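Local coordinates for protein metallocarboxypeptidase (Trypanosoma cruzi, PDB 3DWC) that probably releases C-terminal amino acids other than proline from peptides, as a metal-dependent carboxypeptidase of the M32 family, at residues P183-E188 and R499-R504; E198-P203 and I341-P346; K144-N149 and E156-I161. All blocks are in the same frame, centred on the assembly; numbering follows the deposited sequence.

In the fold
Contacts 1 and 2 are neighbours, their centres about 15 Å apart, whereas contact 3 lies about 37 Å from the centre of contact 1 and about 43 Å from that of contact 2, across the chain's centre from the latter. Contact 1 joins helix 168-196 to the end of helix 490-501; contact 2, nested inside the loop that contact 1 closes, joins two loops at the surface. Tyr500 of contact 1 packs on Gln342 and Val344 of contact 2. Contact 3 pairs successive helices, 125-147 and 154-162. Contacts 1 and 3 are partly buried. Charge and water dominate contact 1, a salt bridge contact 2, and aliphatic packing contact 3.

Contact 1: residues P183-E188 and R499-R504; sequences PELLKE and RYRDDR
Residues 183-188 run within helix 168-196, while residues 499-504 take in the end of helix 490-501, with a wider pi-type turn at 499-501; Asp503 is the first residue to leave helical angles, with positive phi. The backbones come nearest at Glu188 and Arg501, whose CA atoms are 7.3 Å apart, so the contact is made by side chains. Leu185 supplies its apolar part: CD1 meets Arg501 CB at 4.0 Å, the two side chains crossing at about a right angle. The CB of Glu188 points toward residues 499-504; with CG anti to the backbone N (chi1 -176°) and the chain extended beyond it, its carboxylate reaches the aliphatic part of Arg501, Glu188 OE2 lying 3.7 Å from Arg501 CG. The same OE2 forms a long salt bridge of 3.8 Å to Arg501 NE, at the edge of the guanidinium. Water 1 bridges this gap, donating to Glu188 OE2 at 2.7 Å and accepting from Arg501 NE at 2.6 Å. The Arg501 chain bends at chi2 and chi3, and its NH1 turns back to the next residue: the bond to Asp502 OD1 is 3.2 Å and nearly straight, at 176°, and lies in the guanidinium plane. Asp502 OD2 is nearer NH1, at 2.8 Å, but that hydrogen bond is bent and weak. Two carboxylates thus meet the edge of one guanidinium, whose positive charge probably helps keep both ionised. Leu185 also packs on Leu496 and Glu497. The whole is a water-assisted salt-bridge network joining the C-terminal helix of this largely helical M32 carboxypeptidase to helix 168-196.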
loop_
_atom_site.group_PDB
_atom_site.type_symbol
_atom_site.label_atom_id
_atom_site.label_comp_id
_atom_site.label_asym_id
_atom_site.label_seq_id
_atom_site.Cartn_x
_atom_site.Cartn_y
_atom_site.Cartn_z
ATOM N N PRO B 183 -20.993 -39.455 -0.496
ATOM C CA PRO B 183 -22.461 -39.297 -0.640
ATOM C C PRO B 183 -23.323 -40.113 0.356
ATOM O O PRO B 183 -24.292 -39.578 0.925
ATOM C CB PRO B 183 -22.716 -39.727 -2.082
ATOM C CG PRO B 183 -21.414 -39.365 -2.787
ATOM C CD PRO B 183 -20.362 -39.773 -1.791
ATOM N N GLU B 184 -22.951 -41.367 0.621
ATOM C CA GLU B 184 -23.665 -42.124 1.655
ATOM C C GLU B 184 -23.336 -41.697 3.101
ATOM O O GLU B 184 -24.170 -41.824 4.003
ATOM C CB GLU B 184 -23.466 -43.619 1.468
ATOM C CG GLU B 184 -24.284 -44.165 0.310
ATOM C CD GLU B 184 -25.804 -44.039 0.544
ATOM O OE1 GLU B 184 -26.238 -44.098 1.728
ATOM O OE2 GLU B 184 -26.556 -43.909 -0.458
ATOM N N LEU B 185 -22.153 -41.165 3.319
ATOM C CA LEU B 185 -21.786 -40.698 4.658
ATOM C C LEU B 185 -22.642 -39.497 5.000
ATOM O O LEU B 185 -23.101 -39.377 6.134
ATOM C CB LEU B 185 -20.316 -40.326 4.731
ATOM C CG LEU B 185 -19.800 -39.754 6.075
ATOM C CD1 LEU B 185 -20.167 -40.695 7.192
ATOM C CD2 LEU B 185 -18.315 -39.541 6.051
ATOM N N LEU B 186 -22.832 -38.613 4.017
ATOM C CA LEU B 186 -23.637 -37.426 4.216
ATOM C C LEU B 186 -25.073 -37.836 4.620
ATOM O O LEU B 186 -25.628 -37.341 5.621
ATOM C CB LEU B 186 -23.618 -36.530 2.973
ATOM C CG LEU B 186 -24.624 -35.364 2.983
ATOM C CD1 LEU B 186 -24.503 -34.475 4.276
ATOM C CD2 LEU B 186 -24.454 -34.502 1.737
ATOM N N LYS B 187 -25.641 -38.765 3.865
ATOM C CA LYS B 187 -26.993 -39.227 4.104
ATOM C C LYS B 187 -27.117 -39.880 5.463
ATOM O O LYS B 187 -28.110 -39.687 6.138
ATOM C CB LYS B 187 -27.414 -40.209 3.037
ATOM C CG LYS B 187 -27.552 -39.670 1.615
ATOM C CD LYS B 187 -28.420 -40.646 0.803
ATOM C CE LYS B 187 -28.307 -40.565 -0.755
ATOM N NZ LYS B 187 -27.489 -39.445 -1.368
ATOM N N GLU B 188 -26.108 -40.643 5.870
ATOM C CA GLU B 188 -26.102 -41.286 7.176
ATOM C C GLU B 188 -26.067 -40.256 8.309
ATOM O O GLU B 188 -26.751 -40.405 9.307
ATOM C CB GLU B 188 -24.884 -42.188 7.308
ATOM C CG GLU B 188 -24.854 -42.962 8.617
ATOM C CD GLU B 188 -23.726 -43.962 8.716
ATOM O OE1 GLU B 188 -23.904 -44.934 9.478
ATOM O OE2 GLU B 188 -22.679 -43.801 8.047
ATOM N N ARG B 499 -15.935 -37.372 13.350
ATOM C CA ARG B 499 -16.486 -36.132 13.788
ATOM C C ARG B 499 -18.005 -36.125 13.573
ATOM O O ARG B 499 -18.741 -35.843 14.511
ATOM C CB ARG B 499 -15.808 -34.979 13.080
ATOM C CG ARG B 499 -16.497 -33.647 13.328
ATOM C CD ARG B 499 -15.637 -32.484 12.891
ATOM N NE ARG B 499 -14.452 -32.295 13.719
ATOM C CZ ARG B 499 -13.514 -31.386 13.483
ATOM N NH1 ARG B 499 -12.473 -31.253 14.317
ATOM N NH2 ARG B 499 -13.638 -30.589 12.436
ATOM N N TYR B 500 -18.475 -36.463 12.360
ATOM C CA TYR B 500 -19.894 -36.295 12.042
ATOM C C TYR B 500 -20.793 -37.500 12.302
ATOM O O TYR B 500 -21.968 -37.361 12.655
ATOM C CB TYR B 500 -20.059 -35.731 10.634
ATOM C CG TYR B 500 -19.478 -34.328 10.573
ATOM C CD1 TYR B 500 -20.186 -33.237 11.075
ATOM C CD2 TYR B 500 -18.189 -34.107 10.104
ATOM C CE1 TYR B 500 -19.646 -31.970 11.047
ATOM C CE2 TYR B 500 -17.627 -32.834 10.090
ATOM C CZ TYR B 500 -18.354 -31.781 10.587
ATOM O OH TYR B 500 -17.830 -30.515 10.597
ATOM N N ARG B 501 -20.249 -38.684 12.090
ATOM C CA ARG B 501 -21.012 -39.881 12.209
ATOM C C ARG B 501 -20.922 -40.417 13.641
ATOM O O ARG B 501 -21.906 -40.933 14.174
ATOM C CB ARG B 501 -20.516 -40.891 11.179
ATOM C CG ARG B 501 -21.377 -42.131 11.064
ATOM C CD ARG B 501 -20.648 -43.315 11.560
ATOM N NE ARG B 501 -19.848 -43.935 10.537
ATOM C CZ ARG B 501 -18.634 -44.467 10.712
ATOM N NH1 ARG B 501 -17.962 -44.408 11.858
ATOM N NH2 ARG B 501 -18.056 -45.042 9.685
ATOM N N ASP B 502 -19.766 -40.284 14.280
ATOM C CA ASP B 502 -19.590 -40.751 15.668
ATOM C C ASP B 502 -19.562 -39.615 16.713
ATOM O O ASP B 502 -19.412 -39.877 17.911
ATOM C CB ASP B 502 -18.295 -41.550 15.740
ATOM C CG ASP B 502 -18.265 -42.669 14.722
ATOM O OD1 ASP B 502 -19.362 -43.002 14.307
ATOM O OD2 ASP B 502 -17.185 -43.184 14.310
ATOM N N ASP B 503 -19.682 -38.362 16.284
ATOM C CA ASP B 503 -19.751 -37.237 17.233
ATOM C C ASP B 503 -18.553 -37.210 18.209
ATOM O O ASP B 503 -18.708 -36.850 19.391
ATOM C CB ASP B 503 -21.066 -37.317 18.027
ATOM C CG ASP B 503 -21.393 -36.022 18.774
ATOM O OD1 ASP B 503 -21.138 -34.930 18.218
ATOM O OD2 ASP B 503 -21.923 -36.095 19.910
ATOM N N ARG B 504 -17.365 -37.585 17.724
ATOM C CA ARG B 504 -16.207 -37.767 18.620
ATOM C C ARG B 504 -15.363 -36.494 18.833
ATOM O O ARG B 504 -14.403 -36.491 19.622
ATOM C CB ARG B 504 -15.338 -38.914 18.128
ATOM C CG ARG B 504 -16.068 -40.286 18.178
ATOM C CD ARG B 504 -15.204 -41.417 17.612
ATOM N NE ARG B 504 -13.876 -41.360 18.221
ATOM C CZ ARG B 504 -12.837 -42.118 17.884
ATOM N NH1 ARG B 504 -12.946 -43.065 16.941
ATOM N NH2 ARG B 504 -11.689 -41.931 18.519
HETATM O O HOH W 1 -20.229 -44.909 8.192
#

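Contact 2: residues E198-P203 and I341-P346; sequences ETVLEP and IQRVSP. With SO4 (sulfate ion), chain U.
The guanidinium of Arg343 passes obliquely by Val200, whose CG1 is 3.4 Å from Arg343 NH2, and reaches on to the carboxylate of Glu202. This is a loop-to-loop salt bridge on the surface of the helical M32 fold: residues 198-203 belong to the link between helices 168-196 and 209-222, and residues 341-346 to the one between helices 334-341 and 358-374. The backbones remain well apart, with the CA atoms of Val200 and Arg343 9.1 Å from each other, so a long side chain has to span the interval. That of Arg343 starts with CG opposite the backbone N (chi1 -166°), runs extended through chi2 and bends at chi3, bringing the end of the guanidinium to Glu202. Glu202 bends at chi2, which swings its carboxylate toward the arginine. The grip is end-on and forked, since NH1 and NH2 both donate to the single atom OE1 of Glu202. The acceptor stays close to the guanidinium plane, but the carboxylate and guanidinium planes are 36° apart, and the two nitrogens approach OE1 from the same face of the carboxylate. Beside this pair, Val200 also packs on Arg339 and Val340 of helix 334-341, while Thr199 O accepts from Arg339 NH2. At the start of the 198-203 loop a sulfate ion, probably from the crystallisation liquor, takes a hydrogen bond from Thr199 N through O3 at 2.6 Å; Thr199 OG1 adds a weak one, and Arg339 also binds the ion. In the salt bridge itself, Arg343 NH1 and NH2 each stand 2.8 Å from Glu202 OE1, with both N-H...O angles at 140°.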
loop_
_atom_site.group_PDB
_atom_site.type_symbol
_atom_site.label_atom_id
_atom_site.label_comp_id
_atom_site.label_asym_id
_atom_site.label_seq_id
_atom_site.Cartn_x
_atom_site.Cartn_y
_atom_site.Cartn_z
ATOM N N GLU B 198 -31.307 -33.089 18.565
ATOM C CA GLU B 198 -30.607 -32.289 19.572
ATOM C C GLU B 198 -30.971 -30.799 19.496
ATOM O O GLU B 198 -31.062 -30.211 18.396
ATOM C CB GLU B 198 -29.089 -32.417 19.420
ATOM C CG GLU B 198 -28.513 -33.761 19.868
ATOM C CD GLU B 198 -26.993 -33.756 19.873
ATOM O OE1 GLU B 198 -26.392 -32.970 19.099
ATOM O OE2 GLU B 198 -26.396 -34.545 20.655
ATOM N N THR B 199 -31.131 -30.190 20.672
ATOM C CA THR B 199 -31.366 -28.751 20.768
ATOM C C THR B 199 -30.106 -27.986 20.390
ATOM O O THR B 199 -29.010 -28.331 20.835
ATOM C CB THR B 199 -31.772 -28.303 22.180
ATOM O OG1 THR B 199 -32.958 -29.006 22.592
ATOM C CG2 THR B 199 -32.028 -26.759 22.195
ATOM N N VAL B 200 -30.279 -26.985 19.540
ATOM C CA VAL B 200 -29.216 -26.098 19.137
ATOM C C VAL B 200 -29.716 -24.653 19.359
ATOM O O VAL B 200 -30.668 -24.220 18.727
ATOM C CB VAL B 200 -28.802 -26.310 17.663
ATOM C CG1 VAL B 200 -27.658 -25.365 17.294
ATOM C CG2 VAL B 200 -28.381 -27.770 17.399
ATOM N N LEU B 201 -29.064 -23.936 20.275
ATOM C CA LEU B 201 -29.358 -22.532 20.532
ATOM C C LEU B 201 -28.454 -21.687 19.631
ATOM O O LEU B 201 -27.207 -21.783 19.695
ATOM C CB LEU B 201 -29.119 -22.208 21.989
ATOM C CG LEU B 201 -29.736 -23.152 23.026
ATOM C CD1 LEU B 201 -29.287 -22.777 24.426
ATOM C CD2 LEU B 201 -31.264 -23.152 22.953
ATOM N N GLU B 202 -29.083 -20.892 18.772
ATOM C CA GLU B 202 -28.360 -19.984 17.918
ATOM C C GLU B 202 -27.872 -18.782 18.716
ATOM O O GLU B 202 -28.637 -18.166 19.468
ATOM C CB GLU B 202 -29.228 -19.474 16.765
ATOM C CG GLU B 202 -29.356 -20.459 15.628
ATOM C CD GLU B 202 -28.047 -20.732 14.953
ATOM O OE1 GLU B 202 -27.722 -21.930 14.833
ATOM O OE2 GLU B 202 -27.333 -19.763 14.553
ATOM N N PRO B 203 -26.604 -18.434 18.543
ATOM C CA PRO B 203 -26.159 -17.179 19.146
ATOM C C PRO B 203 -27.000 -15.971 18.701
ATOM O O PRO B 203 -27.273 -15.809 17.504
ATOM C CB PRO B 203 -24.722 -17.068 18.664
ATOM C CG PRO B 203 -24.309 -18.518 18.467
ATOM C CD PRO B 203 -25.506 -19.126 17.846
ATOM N N ILE B 341 -21.215 -24.936 15.305
ATOM C CA ILE B 341 -20.058 -24.950 14.398
ATOM C C ILE B 341 -19.964 -26.250 13.538
ATOM O O ILE B 341 -19.398 -26.202 12.425
ATOM C CB ILE B 341 -18.720 -24.679 15.213
ATOM C CG1 ILE B 341 -18.687 -23.293 15.894
ATOM C CG2 ILE B 341 -17.447 -24.790 14.401
ATOM C CD1 ILE B 341 -18.783 -22.185 15.021
ATOM N N GLN B 342 -20.488 -27.386 14.026
ATOM C CA GLN B 342 -20.409 -28.685 13.297
ATOM C C GLN B 342 -21.727 -29.053 12.637
ATOM O O GLN B 342 -21.928 -30.181 12.220
ATOM C CB GLN B 342 -19.996 -29.833 14.213
ATOM C CG GLN B 342 -18.534 -29.737 14.671
ATOM C CD GLN B 342 -18.094 -30.902 15.521
ATOM O OE1 GLN B 342 -18.805 -31.896 15.669
ATOM N NE2 GLN B 342 -16.884 -30.807 16.058
ATOM N N ARG B 343 -22.643 -28.099 12.565
ATOM C CA ARG B 343 -23.972 -28.376 12.004
ATOM C C ARG B 343 -23.850 -28.758 10.537
ATOM O O ARG B 343 -23.090 -28.140 9.813
ATOM C CB ARG B 343 -24.867 -27.147 12.115
ATOM C CG ARG B 343 -26.334 -27.495 11.854
ATOM C CD ARG B 343 -27.110 -26.263 11.484
ATOM N NE ARG B 343 -27.998 -25.806 12.546
ATOM C CZ ARG B 343 -27.829 -24.715 13.300
ATOM N NH1 ARG B 343 -26.748 -23.909 13.178
ATOM N NH2 ARG B 343 -28.769 -24.433 14.197
ATOM N N VAL B 344 -24.578 -29.794 10.142
ATOM C CA VAL B 344 -24.556 -30.308 8.781
ATOM C C VAL B 344 -25.881 -29.982 8.117
ATOM O O VAL B 344 -26.942 -30.414 8.578
ATOM C CB VAL B 344 -24.242 -31.825 8.735
ATOM C CG1 VAL B 344 -24.401 -32.355 7.329
ATOM C CG2 VAL B 344 -22.804 -32.065 9.232
ATOM N N SER B 345 -25.802 -29.196 7.047
ATOM C CA SER B 345 -26.986 -28.758 6.307
ATOM C C SER B 345 -26.647 -28.510 4.844
ATOM O O SER B 345 -26.121 -27.462 4.492
ATOM C CB SER B 345 -27.562 -27.480 6.899
ATOM O OG SER B 345 -28.867 -27.343 6.380
ATOM N N PRO B 346 -26.922 -29.493 3.982
ATOM C CA PRO B 346 -26.571 -29.339 2.577
ATOM C C PRO B 346 -27.283 -28.174 1.933
ATOM O O PRO B 346 -28.394 -27.874 2.286
ATOM C CB PRO B 346 -27.037 -30.640 1.961
ATOM C CG PRO B 346 -27.034 -31.576 3.075
ATOM C CD PRO B 346 -27.510 -30.803 4.244
HETATM S S SO4 U . -30.617 -32.190 23.972
HETATM O O1 SO4 U . -30.541 -31.849 25.400
HETATM O O2 SO4 U . -31.764 -33.066 23.719
HETATM O O3 SO4 U . -30.787 -30.980 23.177
HETATM O O4 SO4 U . -29.395 -32.894 23.584
#

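Contact 3: residues K144-N149 and E156-I161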
loop_
_atom_site.group_PDB
_atom_site.type_symbol
_atom_site.label_atom_id
_atom_site.label_comp_id
_atom_site.label_asym_id
_atom_site.label_seq_id
_atom_site.Cartn_x
_atom_site.Cartn_y
_atom_site.Cartn_z
ATOM N N LYS B 144 -2.806 -27.765 -23.833
ATOM C CA LYS B 144 -1.853 -28.268 -24.814
ATOM C C LYS B 144 -0.510 -27.512 -24.789
ATOM O O LYS B 144 0.564 -28.123 -24.830
ATOM C CB LYS B 144 -2.468 -28.237 -26.213
ATOM C CG LYS B 144 -3.430 -29.381 -26.478
ATOM C CD LYS B 144 -3.914 -29.369 -27.932
ATOM C CE LYS B 144 -5.074 -30.347 -28.157
ATOM N NZ LYS B 144 -6.225 -30.105 -27.220
ATOM N N LEU B 145 -0.584 -26.185 -24.727
ATOM C CA LEU B 145 0.612 -25.337 -24.663
ATOM C C LEU B 145 1.433 -25.658 -23.415
ATOM O O LEU B 145 2.637 -25.885 -23.497
ATOM C CB LEU B 145 0.207 -23.846 -24.662
ATOM C CG LEU B 145 0.099 -23.069 -25.991
ATOM C CD1 LEU B 145 0.141 -23.974 -27.233
ATOM C CD2 LEU B 145 -1.146 -22.170 -25.993
ATOM N N ARG B 146 0.767 -25.684 -22.260
ATOM C CA ARG B 146 1.445 -25.980 -20.993
ATOM C C ARG B 146 1.966 -27.438 -21.004
ATOM O O ARG B 146 3.065 -27.721 -20.515
ATOM C CB ARG B 146 0.537 -25.687 -19.787
ATOM C CG ARG B 146 -0.359 -24.460 -19.945
ATOM C CD ARG B 146 -0.735 -23.794 -18.636
ATOM N NE ARG B 146 0.331 -22.910 -18.224
ATOM C CZ ARG B 146 0.213 -21.632 -17.878
ATOM N NH1 ARG B 146 -0.951 -21.025 -17.837
ATOM N NH2 ARG B 146 1.302 -20.963 -17.557
ATOM N N ALA B 147 1.207 -28.345 -21.624
ATOM C CA ALA B 147 1.663 -29.742 -21.795
ATOM C C ALA B 147 3.015 -29.852 -22.485
ATOM O O ALA B 147 3.787 -30.769 -22.193
ATOM C CB ALA B 147 0.630 -30.564 -22.553
ATOM N N GLY B 148 3.304 -28.938 -23.410
ATOM C CA GLY B 148 4.594 -28.938 -24.120
ATOM C C GLY B 148 4.880 -30.257 -24.813
ATOM O O GLY B 148 3.976 -30.848 -25.407
ATOM N N ASN B 149 6.140 -30.707 -24.727
ATOM C CA ASN B 149 6.591 -31.992 -25.264
ATOM C C ASN B 149 6.659 -33.084 -24.187
ATOM O O ASN B 149 7.568 -33.908 -24.189
ATOM C CB ASN B 149 7.986 -31.839 -25.904
ATOM C CG ASN B 149 7.952 -31.157 -27.271
ATOM O OD1 ASN B 149 8.821 -31.397 -28.107
ATOM N ND2 ASN B 149 6.952 -30.306 -27.499
ATOM N N GLU B 156 -4.217 -32.126 -16.914
ATOM C CA GLU B 156 -3.069 -32.328 -16.053
ATOM C C GLU B 156 -2.077 -31.154 -16.120
ATOM O O GLU B 156 -1.564 -30.706 -15.097
ATOM C CB GLU B 156 -2.357 -33.638 -16.373
ATOM C CG GLU B 156 -1.285 -33.949 -15.362
ATOM C CD GLU B 156 -0.710 -35.331 -15.501
ATOM O OE1 GLU B 156 0.530 -35.448 -15.368
ATOM O OE2 GLU B 156 -1.493 -36.291 -15.690
ATOM N N ALA B 157 -1.804 -30.665 -17.326
ATOM C CA ALA B 157 -0.920 -29.497 -17.511
ATOM C C ALA B 157 -1.481 -28.287 -16.773
ATOM O O ALA B 157 -0.722 -27.469 -16.222
ATOM C CB ALA B 157 -0.708 -29.203 -19.019
ATOM N N LEU B 158 -2.809 -28.189 -16.704
ATOM C CA LEU B 158 -3.456 -27.075 -16.027
ATOM C C LEU B 158 -3.458 -27.252 -14.493
ATOM O O LEU B 158 -3.142 -26.320 -13.753
ATOM C CB LEU B 158 -4.863 -26.840 -16.569
ATOM C CG LEU B 158 -4.962 -26.251 -18.001
ATOM C CD1 LEU B 158 -6.378 -26.420 -18.542
ATOM C CD2 LEU B 158 -4.558 -24.776 -18.056
ATOM N N VAL B 159 -3.795 -28.445 -14.021
ATOM C CA VAL B 159 -3.780 -28.707 -12.579
ATOM C C VAL B 159 -2.368 -28.477 -12.015
ATOM O O VAL B 159 -2.205 -27.970 -10.907
ATOM C CB VAL B 159 -4.286 -30.120 -12.253
ATOM C CG1 VAL B 159 -4.044 -30.456 -10.770
ATOM C CG2 VAL B 159 -5.800 -30.238 -12.628
ATOM N N ASP B 160 -1.367 -28.821 -12.815
ATOM C CA ASP B 160 0.033 -28.616 -12.488
ATOM C C ASP B 160 0.387 -27.163 -12.171
ATOM O O ASP B 160 1.340 -26.943 -11.455
ATOM C CB ASP B 160 0.913 -29.113 -13.643
ATOM C CG ASP B 160 2.407 -29.124 -13.297
ATOM O OD1 ASP B 160 2.857 -30.022 -12.546
ATOM O OD2 ASP B 160 3.133 -28.225 -13.781
ATOM N N ILE B 161 -0.366 -26.196 -12.694
ATOM C CA ILE B 161 -0.132 -24.791 -12.377
ATOM C C ILE B 161 -0.211 -24.573 -10.856
ATOM O O ILE B 161 0.642 -23.887 -10.246
ATOM C CB ILE B 161 -1.159 -23.844 -13.106
ATOM C CG1 ILE B 161 -1.046 -23.956 -14.614
ATOM C CG2 ILE B 161 -0.960 -22.372 -12.701
ATOM C CD1 ILE B 161 -2.205 -23.221 -15.386
#
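This is a helix-to-helix packing contact across a short connection, made where helix 125-147 ends and helix 154-162 follows it in the chain. The backbones approach closely, the CA atoms of Ala147 and Ala157 being 5.0 Å apart, and small residues make this possible. The methyl of Ala157 points at the last turn of helix 125-147: its CB lies 3.3 Å from Ala147 N and 3.8 Å from Arg146 CB. Ala147 adds its own methyl, with CB 4.0 Å from Ala157 CB, so that two alanines and the backbone between Arg146 and Ala147 form a compact patch. Gly148 is the first residue to leave helical angles, with positive phi. Arg146 carries the contact further along helix 154-162. Its CG lies beside the backbone N, roughly anti to the carbonyl carbon, the chi1 of -37° well short of the usual -60°, and a bend at chi3 brings the guanidinium over Ile161. One face of the guanidinium rests on the end of that side chain; Ile161 CD1 is 3.5 Å from Arg146 NH1, while CG1 lies 3.9 Å above the plane, toward its rim. The two side chains cross at about a right angle. Lower on the same arginine, the methylene CD touches Leu158 CD2 at 4.0 Å, so Leu158 and Ile161, a turn apart, both pack on its aliphatic portion. The charged end is met within its own helix, where Arg146 NH1 forms a salt bridge with Glu142. Glu142 also touches Leu158 and Ile161, extending the interface by one more turn of helix 125-147. Around this pair, Leu97 packs against Arg146 from the loop before helix 99-122, and Asp160 ties helix 154-162 to helix 78-95 through a salt bridge with Arg89.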